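Local coordinates for protein AggB (Escherichia coli, PDB 4PHX) that is the minor subunit of aggregative adherence fimbriae type I, an Ig-like beta sandwich that probably caps the fimbrial tip and takes part in bacterial adhesion, at residues 33-38 with 82-87. Numbering follows the deposited sequence.
Sequences DGFHIW and VYRQGE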
# COMPACT_ATOMS: atom_id res chain seq x y z
N ASP B 33 -34.93 -4.75 17.13
CA ASP B 33 -33.62 -4.87 17.73
C ASP B 33 -32.48 -5.01 16.72
O ASP B 33 -31.36 -5.37 17.09
CB ASP B 33 -33.59 -6.02 18.74
CG ASP B 33 -34.26 -5.68 20.04
OD1 ASP B 33 -33.58 -5.15 20.95
OD2 ASP B 33 -35.47 -5.94 20.16
N GLY B 34 -32.77 -4.74 15.45
CA GLY B 34 -31.73 -4.88 14.45
C GLY B 34 -32.14 -4.62 13.02
O GLY B 34 -33.32 -4.36 12.75
N PHE B 35 -31.16 -4.65 12.11
CA PHE B 35 -31.38 -4.42 10.68
C PHE B 35 -30.63 -5.48 9.87
O PHE B 35 -29.58 -5.96 10.26
CB PHE B 35 -30.86 -3.07 10.21
CG PHE B 35 -31.39 -1.87 10.95
CD1 PHE B 35 -30.73 -1.39 12.07
CD2 PHE B 35 -32.48 -1.16 10.47
CE1 PHE B 35 -31.20 -0.25 12.74
CE2 PHE B 35 -32.93 -0.02 11.12
CZ PHE B 35 -32.30 0.43 12.25
N HIS B 36 -31.15 -5.73 8.68
CA HIS B 36 -30.88 -6.93 7.92
C HIS B 36 -31.11 -6.50 6.49
O HIS B 36 -32.25 -6.15 6.15
CB HIS B 36 -31.99 -7.86 8.36
CG HIS B 36 -32.01 -9.19 7.69
ND1 HIS B 36 -33.18 -9.91 7.54
CD2 HIS B 36 -31.02 -9.96 7.18
CE1 HIS B 36 -32.91 -11.06 6.96
NE2 HIS B 36 -31.61 -11.12 6.73
N ILE B 37 -30.07 -6.48 5.67
CA ILE B 37 -30.24 -6.12 4.25
C ILE B 37 -29.49 -7.06 3.33
O ILE B 37 -28.55 -7.72 3.76
CB ILE B 37 -29.73 -4.68 3.93
CG1 ILE B 37 -28.23 -4.57 4.19
CG2 ILE B 37 -30.47 -3.65 4.72
CD1 ILE B 37 -27.73 -3.13 4.34
N TRP B 38 -29.88 -7.09 2.06
CA TRP B 38 -29.12 -7.83 1.07
C TRP B 38 -29.42 -7.29 -0.31
O TRP B 38 -30.35 -6.49 -0.48
CB TRP B 38 -29.40 -9.33 1.13
CG TRP B 38 -30.83 -9.70 0.95
CD1 TRP B 38 -31.43 -10.12 -0.21
CD2 TRP B 38 -31.86 -9.70 1.95
NE1 TRP B 38 -32.77 -10.37 0.01
CE2 TRP B 38 -33.05 -10.12 1.33
CE3 TRP B 38 -31.89 -9.37 3.31
CZ2 TRP B 38 -34.25 -10.24 2.02
CZ3 TRP B 38 -33.08 -9.49 4.00
CH2 TRP B 38 -34.25 -9.91 3.35
N VAL B 82 -26.27 -8.72 5.14
CA VAL B 82 -25.45 -8.16 6.20
C VAL B 82 -26.39 -7.56 7.25
O VAL B 82 -27.51 -7.18 6.93
CB VAL B 82 -24.40 -7.14 5.69
CG1 VAL B 82 -23.47 -7.79 4.67
CG2 VAL B 82 -25.08 -5.93 5.08
N TYR B 83 -25.92 -7.52 8.50
CA TYR B 83 -26.77 -7.21 9.64
C TYR B 83 -26.08 -6.23 10.60
O TYR B 83 -24.88 -5.99 10.50
CB TYR B 83 -27.15 -8.50 10.40
CG TYR B 83 -26.70 -8.52 11.86
CD1 TYR B 83 -27.58 -8.18 12.88
CD2 TYR B 83 -25.40 -8.87 12.21
CE1 TYR B 83 -27.18 -8.18 14.21
CE2 TYR B 83 -25.00 -8.88 13.54
CZ TYR B 83 -25.89 -8.53 14.53
OH TYR B 83 -25.48 -8.53 15.85
N ARG B 84 -26.87 -5.69 11.52
CA ARG B 84 -26.44 -4.68 12.47
C ARG B 84 -27.45 -4.69 13.64
O ARG B 84 -28.66 -4.66 13.41
CB ARG B 84 -26.49 -3.35 11.76
CG ARG B 84 -26.10 -2.20 12.57
CD ARG B 84 -26.31 -0.95 11.77
NE ARG B 84 -25.44 0.10 12.28
CZ ARG B 84 -24.29 0.44 11.72
NH1 ARG B 84 -23.88 -0.16 10.60
NH2 ARG B 84 -23.55 1.41 12.26
N GLN B 85 -26.95 -4.76 14.87
CA GLN B 85 -27.82 -4.71 16.05
C GLN B 85 -28.20 -3.28 16.27
O GLN B 85 -27.50 -2.38 15.79
CB GLN B 85 -27.11 -5.25 17.30
CG GLN B 85 -27.96 -5.28 18.59
CD GLN B 85 -28.60 -6.64 18.87
OE1 GLN B 85 -27.91 -7.66 18.98
NE2 GLN B 85 -29.93 -6.66 18.98
N GLY B 86 -29.31 -3.04 16.97
CA GLY B 86 -29.67 -1.69 17.35
C GLY B 86 -31.15 -1.44 17.39
O GLY B 86 -31.92 -1.99 16.60
N GLU B 87 -31.56 -0.58 18.32
CA GLU B 87 -32.97 -0.21 18.42
C GLU B 87 -33.22 1.13 17.77
O GLU B 87 -34.36 1.59 17.72
CB GLU B 87 -33.42 -0.14 19.88
CG GLU B 87 -33.26 -1.44 20.65
CD GLU B 87 -33.54 -1.27 22.12
OE1 GLU B 87 -33.05 -2.09 22.92
OE2 GLU B 87 -34.26 -0.30 22.49
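F35 and R84 form a hydrogen-bonded pair of two antiparallel strands, 34-39 and 82-85. F35 N donates to R84 O at 2.8 Å, and R84 N returns a bond to F35 O. The next such pair, I37 with V82, is bonded in the same reciprocal way, with V82 O taking I37 N almost straight, at 172°. Between them, at the non-hydrogen-bonded pair H36 with Y83, Y83 CA lies 3.1 Å from F35 O in a CA-H...O contact, giving that carbonyl a second, weaker partner.

I37 and V82 also meet through their branches on the face they share with F35. I37 CG1 sits between its backbone N and carbonyl carbon (chi1 63°) and V82 CG2 takes the same kind of position, which brings the two carbons to 3.5 Å. H36 and Y83 point to the other face, where W38 CZ3 lies over the centre of the imidazole, 3.3 Å above its plane.

Beyond the paired strands, D33 O receives two donors. G86 N approaches from above the carbonyl plane. The bend of the Q85 chain at chi2 swings NE2 back to the same oxygen, but that bond is weak, with an angle of only 119° at the hydrogen. D33 and E87 run side by side, and their like-charged carboxylates come as near as 3.7 Å between D33 OD1 and E87 OE1.

D33 and G34 both bond through their backbones to L117, a classic beta bulge against strand 107-117. Strand 34-39 lies between 107-117 and 82-85 in one sheet of the Ig-like beta sandwich, with 72-76 on the far side of 82-85, while F35 and I37 pack inward on A91 and F93 of strand 90-97 in the opposing sheet.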